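Local coordinates for protein malate dehydrogenase (Naegleria fowleri, PDB 6UM4) that probably catalyses the reversible oxidation of malate to oxaloacetate with a nicotinamide dinucleotide cofactor, at residues Met356-Arg361 / Met374-Phe379; Thr246-Leu251 / Ile340-Asp345; Arg368-Ser373 / Ala402-Leu407. All coordinates share one frame; numbering follows the deposited sequence.

Contact 1 of 3, residues Met356-Arg361 / Met374-Phe379; sequences MAIPSR and MPVQCF
Met374 N donates to Met356 O at 3.1 Å, one of the backbone bonds that join strands 353-359 and 371-380 of an antiparallel hairpin. Met356 and Met374 form a hydrogen-bonded pair, so their side chains lie on the same face of the sheet. The short segments 356-359 and 374-379 lie at 93° to each other and diverge from this pair.

The Met356 chain crosses Val376 at about a right angle, its SD 3.7 Å from Val376 CG2. It bends at the last torsion (chi3 78°), and the same sulfur comes alongside Cys378, SD to SG 3.4 Å, a van der Waals contact. Ile358 projects toward the other strand. Its CG1 branch sits between its own backbone N and carbonyl carbon (chi1 72°), which carries CD1 to 4.2 Å from Met374 SD and equally far from Val376 CG1. Met374 is extended beyond CG, crosses Ile358 at about a right angle and brings its CE to 4.1 Å from Ser360 CA, just past the end of strand 353-359. The Ser360 hydroxyl is engaged elsewhere, with Pro367 O and Gly362 N. Tyr384 and Val386 of strand 383-386, on the other side of strand 371-380, touch Ile358.

Across these two segments, then, directional chemistry is confined to one backbone bond; the remaining touches are apolar and buried, so these side chains are held by close burial rather than by directed bonds.

Contact 2 of 3, residues Thr246-Leu251 / Ile340-Asp345; sequences TAMTRL and IKHMHD
Arg250 lays one face of its guanidinium over Lys341 CB, which stands 3.7 Å above the middle of the plane. The chain leaves with CG anti to the backbone N (chi1 -176°), bends at chi2 and runs across Lys341 at about a right angle. At its edge the group grips Asp345 end-on: NH1 and NH2 both donate to the single oxygen OD2, each at 2.8 Å. Asp345 OD2 lies nearly in the guanidinium plane, while the carboxylate is turned 34° from it. That oxygen also accepts from Asn350 ND2, and Asp345 OD1 is held by His344 ND1 at 2.9 Å. So many donors would probably keep the buried carboxylate ionised. Arg250 NE is paired in turn with Asp254.

One turn back toward the sheet, His342 points its ring edge at Thr246: NE2 and OG1 are hydrogen-bonded at 3.0 Å, and either could be the donor. A water in the ring plane bonds ND1, 3.0 Å away. Trp346 meets the same ring nearly perpendicularly.

Helix 332-348 is thereby fastened to strand 245-247, outermost within this chain in a parallel sheet of 3-2-1-4-5-6 order, a junction between the Rossmann-type NAD-binding sheet and the alpha/beta C-terminal domain of the lactate/malate dehydrogenase family.

Contact 3 of 3, residues Arg368-Ser373 / Ala402-Leu407; sequences RGIWCS and ASVKEL
Leu407 meets Ile370 and Cys372 where helix 394-414, the last helix of the model, lies against the start of strand 371-380. This is helix-on-sheet packing within the alpha/beta C-terminal domain of the lactate/malate dehydrogenase family.

The apolar contacts come first. Ile370 and Leu407 cross at about a right angle, and they account for 64 and 75 Å² of the 216 Å² buried between the segments. Ile370 CB points toward the helix, and with chi1 at 55° the CG1 branch stands over its own backbone, from where CD1 comes to 3.8 Å from Leu407 CD1 and 4.0 Å from Leu407 CB. The same Ile370 CD1 reaches back one helical turn to Val404 CG1, at 4.3 Å, so a single methyl bridges two residues of the helix face. The other branch of the isoleucine also meets the helix, with Ile370 CG2 4.2 Å from Leu407 O. Cys372, two residues further along the chain and inside the strand, adds its CB, 4.1 Å from Leu407 CD1.

Polar bonds to residues beyond the two segments come next. Gly369 O takes a hydrogen bond from Lys411 NZ, a further tie between the loop and the same helix. The Trp371 CB points away from helix 394-414, and the indole packs on helix 226-235, its NE1 donating to Ile245 O.

The remaining interaction sets methyls against a backbone carbonyl. Trp371 O, which is hydrogen-bonded to Asn227 ND2, faces both branches of the leucine: it lies 3.4 Å from Leu407 CD1 and 3.5 Å from Leu407 CD2.

Along the chain contact 2 closes before the other two begin, whereas contacts 1 and 3 interleave: their segments alternate from Met356 to Leu407. The centre of contact 1 lies about 11 Å from that of contact 2 and about 13 Å from that of contact 3; contacts 2 and 3 are about 18 Å apart. Contacts 1 and 3 share strand 371-380, and a probable hydrogen bond from Cys372 N to Ile358 O continues the hairpin. Ala357 O to Ala247 N probably ties strand 353-359 to the edge of the parallel sheet, while Thr249 OG1 and Ser373 OG join contacts 2 and 3. The hairpin of contact 1 thus links the NAD-binding sheet, reached through contact 2, to the C-terminal-domain helix of contact 3.

Contact 1 of 3, residues Met356-Arg361 / Met374-Phe379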
loop_
_atom_site.group_PDB
_atom_site.type_symbol
_atom_site.label_atom_id
_atom_site.label_comp_id
_atom_site.label_asym_id
_atom_site.label_seq_id
_atom_site.Cartn_x
_atom_site.Cartn_y
_atom_site.Cartn_z
ATOM N N MET A 356 -19.410 -10.614 2.687
ATOM C CA MET A 356 -19.710 -9.342 3.322
ATOM C C MET A 356 -20.650 -9.626 4.484
ATOM O O MET A 356 -21.524 -10.487 4.364
ATOM C CB MET A 356 -20.394 -8.365 2.347
ATOM C CG MET A 356 -19.535 -7.979 1.111
ATOM S SD MET A 356 -20.486 -7.049 -0.129
ATOM C CE MET A 356 -20.518 -5.406 0.599
ATOM N N ALA A 357 -20.460 -8.924 5.607
ATOM C CA ALA A 357 -21.403 -8.946 6.728
ATOM C C ALA A 357 -22.493 -7.911 6.475
ATOM O O ALA A 357 -22.225 -6.703 6.496
ATOM C CB ALA A 357 -20.689 -8.663 8.047
ATOM N N ILE A 358 -23.724 -8.372 6.276
ATOM C CA ILE A 358 -24.787 -7.516 5.751
ATOM C C ILE A 358 -25.999 -7.617 6.675
ATOM O O ILE A 358 -26.110 -8.566 7.470
ATOM C CB ILE A 358 -25.148 -7.908 4.298
ATOM C CG1 ILE A 358 -25.899 -9.248 4.293
ATOM C CG2 ILE A 358 -23.875 -8.060 3.445
ATOM C CD1 ILE A 358 -26.284 -9.744 2.918
ATOM N N PRO A 359 -26.918 -6.643 6.621
ATOM C CA PRO A 359 -28.150 -6.778 7.414
ATOM C C PRO A 359 -28.932 -8.007 6.985
ATOM O O PRO A 359 -29.209 -8.214 5.798
ATOM C CB PRO A 359 -28.927 -5.483 7.117
ATOM C CG PRO A 359 -28.360 -4.985 5.824
ATOM C CD PRO A 359 -26.889 -5.370 5.880
ATOM N N SER A 360 -29.298 -8.819 7.962
ATOM C CA SER A 360 -30.103 -9.994 7.668
ATOM C C SER A 360 -31.543 -9.593 7.357
ATOM O O SER A 360 -32.218 -8.950 8.172
ATOM C CB SER A 360 -30.064 -10.960 8.844
ATOM O OG SER A 360 -30.988 -12.003 8.643
ATOM N N ARG A 361 -32.004 -9.956 6.161
ATOM C CA ARG A 361 -33.421 -9.979 5.828
ATOM C C ARG A 361 -33.989 -11.397 5.893
ATOM O O ARG A 361 -34.948 -11.721 5.186
ATOM C CB ARG A 361 -33.650 -9.368 4.446
ATOM C CG ARG A 361 -33.067 -7.953 4.248
ATOM C CD ARG A 361 -33.813 -6.907 5.091
ATOM N NE ARG A 361 -33.371 -5.532 4.820
ATOM C CZ ARG A 361 -33.936 -4.436 5.328
ATOM N NH1 ARG A 361 -35.075 -4.517 5.999
ATOM N NH2 ARG A 361 -33.449 -3.237 5.031
ATOM N N MET A 374 -22.433 -13.461 4.670
ATOM C CA MET A 374 -23.070 -14.433 3.792
ATOM C C MET A 374 -22.341 -14.422 2.459
ATOM O O MET A 374 -21.748 -13.408 2.085
ATOM C CB MET A 374 -24.555 -14.104 3.560
ATOM C CG MET A 374 -25.391 -13.921 4.803
ATOM S SD MET A 374 -27.134 -13.565 4.436
ATOM C CE MET A 374 -27.551 -12.760 5.987
ATOM N N PRO A 375 -22.421 -15.508 1.691
ATOM C CA PRO A 375 -21.958 -15.449 0.292
ATOM C C PRO A 375 -22.816 -14.479 -0.497
ATOM O O PRO A 375 -24.045 -14.610 -0.542
ATOM C CB PRO A 375 -22.153 -16.884 -0.212
ATOM C CG PRO A 375 -23.204 -17.489 0.737
ATOM C CD PRO A 375 -22.892 -16.854 2.070
ATOM N N VAL A 376 -22.169 -13.486 -1.110
ATOM C CA VAL A 376 -22.872 -12.520 -1.945
ATOM C C VAL A 376 -22.155 -12.354 -3.275
ATOM O O VAL A 376 -20.961 -12.642 -3.415
ATOM C CB VAL A 376 -23.020 -11.142 -1.279
ATOM C CG1 VAL A 376 -23.636 -11.276 0.106
ATOM C CG2 VAL A 376 -21.666 -10.398 -1.272
ATOM N N GLN A 377 -22.918 -11.897 -4.262
ATOM C CA GLN A 377 -22.388 -11.403 -5.519
ATOM C C GLN A 377 -22.529 -9.890 -5.527
ATOM O O GLN A 377 -23.636 -9.370 -5.330
ATOM C CB GLN A 377 -23.130 -11.989 -6.716
ATOM C CG GLN A 377 -22.564 -11.473 -8.026
ATOM C CD GLN A 377 -22.951 -12.335 -9.192
ATOM O OE1 GLN A 377 -23.253 -13.517 -9.027
ATOM N NE2 GLN A 377 -22.923 -11.759 -10.389
ATOM N N CYS A 378 -21.420 -9.189 -5.742
ATOM C CA CYS A 378 -21.439 -7.734 -5.887
ATOM C C CYS A 378 -21.614 -7.401 -7.359
ATOM O O CYS A 378 -20.751 -7.719 -8.177
ATOM C CB CYS A 378 -20.168 -7.099 -5.328
ATOM S SG CYS A 378 -20.120 -7.074 -3.512
ATOM N N PHE A 379 -22.743 -6.802 -7.706
ATOM C CA PHE A 379 -22.973 -6.435 -9.091
ATOM C C PHE A 379 -22.373 -5.088 -9.452
ATOM O O PHE A 379 -22.352 -4.737 -10.634
ATOM C CB PHE A 379 -24.470 -6.409 -9.373
ATOM C CG PHE A 379 -25.210 -7.552 -8.756
ATOM C CD1 PHE A 379 -24.954 -8.857 -9.152
ATOM C CD2 PHE A 379 -26.187 -7.321 -7.798
ATOM C CE1 PHE A 379 -25.640 -9.903 -8.585
ATOM C CE2 PHE A 379 -26.882 -8.364 -7.236
ATOM C CZ PHE A 379 -26.615 -9.658 -7.628
#

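Contact 2 of 3, residues Thr246-Leu251 / Ile340-Asp345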
loop_
_atom_site.group_PDB
_atom_site.type_symbol
_atom_site.label_atom_id
_atom_site.label_comp_id
_atom_site.label_asym_id
_atom_site.label_seq_id
_atom_site.Cartn_x
_atom_site.Cartn_y
_atom_site.Cartn_z
ATOM N N THR A 246 -22.141 -2.040 5.687
ATOM C CA THR A 246 -21.719 -3.418 5.894
ATOM C C THR A 246 -20.509 -3.472 6.817
ATOM O O THR A 246 -19.834 -2.473 7.067
ATOM C CB THR A 246 -21.390 -4.107 4.569
ATOM O OG1 THR A 246 -20.339 -3.395 3.911
ATOM C CG2 THR A 246 -22.611 -4.121 3.667
ATOM N N ALA A 247 -20.226 -4.672 7.307
ATOM C CA ALA A 247 -19.049 -4.928 8.112
ATOM C C ALA A 247 -18.114 -5.853 7.328
ATOM O O ALA A 247 -18.561 -6.619 6.469
ATOM C CB ALA A 247 -19.448 -5.537 9.460
ATOM N N MET A 248 -16.809 -5.768 7.601
ATOM C CA MET A 248 -15.819 -6.433 6.754
ATOM C C MET A 248 -15.474 -7.838 7.241
ATOM O O MET A 248 -14.876 -8.004 8.312
ATOM C CB MET A 248 -14.532 -5.624 6.669
ATOM C CG MET A 248 -13.674 -6.156 5.545
ATOM S SD MET A 248 -12.187 -5.205 5.245
ATOM C CE MET A 248 -11.255 -5.688 6.710
ATOM N N THR A 249 -15.797 -8.846 6.432
ATOM C CA THR A 249 -15.273 -10.201 6.609
ATOM C C THR A 249 -14.386 -10.607 5.442
ATOM O O THR A 249 -14.025 -11.787 5.307
ATOM C CB THR A 249 -16.416 -11.198 6.755
ATOM O OG1 THR A 249 -17.322 -11.013 5.663
ATOM C CG2 THR A 249 -17.146 -10.936 8.055
ATOM N N ARG A 250 -14.058 -9.644 4.576
ATOM C CA ARG A 250 -13.308 -9.939 3.372
ATOM C C ARG A 250 -11.935 -10.477 3.706
ATOM O O ARG A 250 -11.354 -11.214 2.909
ATOM C CB ARG A 250 -13.191 -8.668 2.520
ATOM C CG ARG A 250 -12.504 -8.855 1.166
ATOM C CD ARG A 250 -13.096 -10.053 0.429
ATOM N NE ARG A 250 -12.551 -10.163 -0.912
ATOM C CZ ARG A 250 -13.032 -9.535 -1.978
ATOM N NH1 ARG A 250 -14.097 -8.739 -1.869
ATOM N NH2 ARG A 250 -12.429 -9.692 -3.158
ATOM N N LEU A 251 -11.385 -10.109 4.871
ATOM C CA LEU A 251 -10.062 -10.604 5.222
ATOM C C LEU A 251 -10.140 -12.067 5.653
ATOM O O LEU A 251 -9.283 -12.878 5.276
ATOM C CB LEU A 251 -9.421 -9.736 6.305
ATOM C CG LEU A 251 -8.011 -10.225 6.645
ATOM C CD1 LEU A 251 -7.095 -10.156 5.423
ATOM C CD2 LEU A 251 -7.387 -9.547 7.868
ATOM N N ILE A 340 -9.721 -2.457 0.757
ATOM C CA ILE A 340 -9.696 -2.032 -0.638
ATOM C C ILE A 340 -10.532 -2.991 -1.483
ATOM O O ILE A 340 -11.409 -2.569 -2.245
ATOM C CB ILE A 340 -8.248 -1.939 -1.150
ATOM C CG1 ILE A 340 -7.494 -0.823 -0.420
ATOM C CG2 ILE A 340 -8.243 -1.634 -2.638
ATOM C CD1 ILE A 340 -8.020 0.587 -0.690
ATOM N N LYS A 341 -10.321 -4.299 -1.311
ATOM C CA LYS A 341 -11.076 -5.255 -2.121
ATOM C C LYS A 341 -12.579 -5.170 -1.828
ATOM O O LYS A 341 -13.408 -5.227 -2.748
ATOM C CB LYS A 341 -10.561 -6.682 -1.902
ATOM C CG LYS A 341 -9.212 -7.019 -2.601
ATOM C CD LYS A 341 -8.790 -8.437 -2.252
ATOM C CE LYS A 341 -7.671 -8.965 -3.147
ATOM N NZ LYS A 341 -6.320 -8.421 -2.803
ATOM N N HIS A 342 -12.949 -5.066 -0.553
ATOM C CA HIS A 342 -14.364 -4.974 -0.202
ATOM C C HIS A 342 -15.022 -3.772 -0.879
ATOM O O HIS A 342 -16.078 -3.902 -1.507
ATOM C CB HIS A 342 -14.522 -4.906 1.317
ATOM C CG HIS A 342 -15.945 -4.712 1.778
ATOM N ND1 HIS A 342 -16.606 -5.634 2.561
ATOM C CD2 HIS A 342 -16.821 -3.697 1.577
ATOM C CE1 HIS A 342 -17.830 -5.203 2.816
ATOM N NE2 HIS A 342 -17.991 -4.031 2.228
ATOM N N MET A 343 -14.423 -2.579 -0.743
ATOM C CA MET A 343 -15.029 -1.389 -1.347
ATOM C C MET A 343 -15.005 -1.470 -2.866
ATOM O O MET A 343 -15.987 -1.123 -3.532
ATOM C CB MET A 343 -14.304 -0.127 -0.880
ATOM C CG MET A 343 -14.498 0.159 0.570
ATOM S SD MET A 343 -16.248 0.308 0.900
ATOM C CE MET A 343 -16.755 1.536 -0.326
ATOM N N HIS A 344 -13.884 -1.918 -3.427
ATOM C CA HIS A 344 -13.753 -2.011 -4.872
ATOM C C HIS A 344 -14.860 -2.866 -5.474
ATOM O O HIS A 344 -15.517 -2.457 -6.440
ATOM C CB HIS A 344 -12.382 -2.582 -5.228
ATOM C CG HIS A 344 -12.261 -2.944 -6.668
ATOM N ND1 HIS A 344 -12.753 -4.124 -7.181
ATOM C CD2 HIS A 344 -11.750 -2.256 -7.718
ATOM C CE1 HIS A 344 -12.540 -4.156 -8.483
ATOM N NE2 HIS A 344 -11.927 -3.038 -8.834
ATOM N N ASP A 345 -15.060 -4.076 -4.929
ATOM C CA ASP A 345 -16.117 -4.966 -5.402
ATOM C C ASP A 345 -17.513 -4.385 -5.141
ATOM O O ASP A 345 -18.412 -4.516 -5.984
ATOM C CB ASP A 345 -15.957 -6.341 -4.739
ATOM C CG ASP A 345 -14.638 -7.047 -5.138
ATOM O OD1 ASP A 345 -13.920 -6.528 -6.028
ATOM O OD2 ASP A 345 -14.320 -8.119 -4.569
HETATM O O HOH W 1 -16.216 -8.241 4.026
#

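Contact 3 of 3, residues Arg368-Ser373 / Ala402-Leu407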
loop_
_atom_site.group_PDB
_atom_site.type_symbol
_atom_site.label_atom_id
_atom_site.label_comp_id
_atom_site.label_asym_id
_atom_site.label_seq_id
_atom_site.Cartn_x
_atom_site.Cartn_y
_atom_site.Cartn_z
ATOM N N ARG A 368 -33.433 -11.856 11.817
ATOM C CA ARG A 368 -33.389 -10.477 11.351
ATOM C C ARG A 368 -32.803 -9.563 12.429
ATOM O O ARG A 368 -32.777 -9.881 13.619
ATOM C CB ARG A 368 -34.808 -10.012 10.959
ATOM C CG ARG A 368 -35.561 -11.026 10.061
ATOM C CD ARG A 368 -36.996 -10.623 9.712
ATOM N NE ARG A 368 -37.062 -9.683 8.587
ATOM C CZ ARG A 368 -37.523 -9.980 7.372
ATOM N NH1 ARG A 368 -37.538 -9.051 6.420
ATOM N NH2 ARG A 368 -37.977 -11.202 7.109
ATOM N N GLY A 369 -32.328 -8.410 12.001
ATOM C CA GLY A 369 -31.826 -7.433 12.942
ATOM C C GLY A 369 -30.365 -7.598 13.329
ATOM O O GLY A 369 -29.847 -6.767 14.086
ATOM N N ILE A 370 -29.688 -8.641 12.861
ATOM C CA ILE A 370 -28.250 -8.765 13.066
ATOM C C ILE A 370 -27.579 -8.592 11.718
ATOM O O ILE A 370 -28.181 -8.829 10.659
ATOM C CB ILE A 370 -27.811 -10.111 13.687
ATOM C CG1 ILE A 370 -28.342 -11.270 12.856
ATOM C CG2 ILE A 370 -28.233 -10.216 15.142
ATOM C CD1 ILE A 370 -27.677 -12.583 13.200
ATOM N N TRP A 371 -26.311 -8.189 11.767
ATOM C CA TRP A 371 -25.463 -8.187 10.588
ATOM C C TRP A 371 -24.709 -9.510 10.553
ATOM O O TRP A 371 -24.115 -9.928 11.553
ATOM C CB TRP A 371 -24.490 -7.008 10.601
ATOM C CG TRP A 371 -24.937 -5.808 9.794
ATOM C CD1 TRP A 371 -24.278 -5.236 8.742
ATOM C CD2 TRP A 371 -26.137 -5.041 9.978
ATOM N NE1 TRP A 371 -24.994 -4.174 8.261
ATOM C CE2 TRP A 371 -26.128 -4.017 9.007
ATOM C CE3 TRP A 371 -27.198 -5.111 10.877
ATOM C CZ2 TRP A 371 -27.160 -3.061 8.901
ATOM C CZ3 TRP A 371 -28.235 -4.169 10.771
ATOM C CH2 TRP A 371 -28.202 -3.165 9.785
ATOM N N CYS A 372 -24.764 -10.177 9.415
ATOM C CA CYS A 372 -24.268 -11.533 9.325
ATOM C C CYS A 372 -23.610 -11.713 7.980
ATOM O O CYS A 372 -24.211 -11.375 6.959
ATOM C CB CYS A 372 -25.416 -12.522 9.495
ATOM S SG CYS A 372 -24.930 -14.239 9.385
ATOM N N SER A 373 -22.400 -12.270 7.990
ATOM C CA SER A 373 -21.664 -12.526 6.761
ATOM C C SER A 373 -22.328 -13.649 5.981
ATOM O O SER A 373 -22.799 -14.643 6.556
ATOM C CB SER A 373 -20.209 -12.881 7.092
ATOM O OG SER A 373 -19.375 -12.966 5.943
ATOM N N ALA A 402 -24.043 -21.415 15.561
ATOM C CA ALA A 402 -23.143 -20.996 16.634
ATOM C C ALA A 402 -22.748 -19.530 16.486
ATOM O O ALA A 402 -22.616 -18.804 17.478
ATOM C CB ALA A 402 -21.894 -21.884 16.650
ATOM N N SER A 403 -22.525 -19.084 15.257
ATOM C CA SER A 403 -22.104 -17.703 15.083
ATOM C C SER A 403 -23.302 -16.768 15.229
ATOM O O SER A 403 -23.185 -15.686 15.814
ATOM C CB SER A 403 -21.410 -17.539 13.732
ATOM O OG SER A 403 -20.367 -16.555 13.785
ATOM N N VAL A 404 -24.467 -17.185 14.727
ATOM C CA VAL A 404 -25.687 -16.409 14.945
ATOM C C VAL A 404 -25.943 -16.231 16.435
ATOM O O VAL A 404 -26.229 -15.124 16.907
ATOM C CB VAL A 404 -26.866 -17.088 14.230
ATOM C CG1 VAL A 404 -28.195 -16.559 14.757
ATOM C CG2 VAL A 404 -26.748 -16.846 12.732
ATOM N N LYS A 405 -25.756 -17.300 17.208
ATOM C CA LYS A 405 -25.902 -17.213 18.654
ATOM C C LYS A 405 -24.990 -16.140 19.236
ATOM O O LYS A 405 -25.392 -15.391 20.130
ATOM C CB LYS A 405 -25.615 -18.575 19.276
ATOM C CG LYS A 405 -25.866 -18.676 20.766
ATOM C CD LYS A 405 -25.647 -20.119 21.230
ATOM C CE LYS A 405 -26.008 -20.291 22.695
ATOM N NZ LYS A 405 -25.092 -19.513 23.567
ATOM N N GLU A 406 -23.749 -16.064 18.764
ATOM C CA GLU A 406 -22.852 -15.047 19.289
ATOM C C GLU A 406 -23.304 -13.655 18.885
ATOM O O GLU A 406 -23.262 -12.723 19.692
ATOM C CB GLU A 406 -21.436 -15.292 18.795
ATOM C CG GLU A 406 -20.463 -14.319 19.372
ATOM C CD GLU A 406 -19.078 -14.541 18.835
ATOM O OE1 GLU A 406 -18.905 -14.537 17.594
ATOM O OE2 GLU A 406 -18.174 -14.739 19.666
ATOM N N LEU A 407 -23.751 -13.504 17.640
ATOM C CA LEU A 407 -24.241 -12.214 17.180
ATOM C C LEU A 407 -25.453 -11.772 17.990
ATOM O O LEU A 407 -25.574 -10.597 18.356
ATOM C CB LEU A 407 -24.592 -12.302 15.693
ATOM C CG LEU A 407 -23.419 -12.342 14.707
ATOM C CD1 LEU A 407 -23.871 -12.814 13.330
ATOM C CD2 LEU A 407 -22.777 -10.951 14.609
#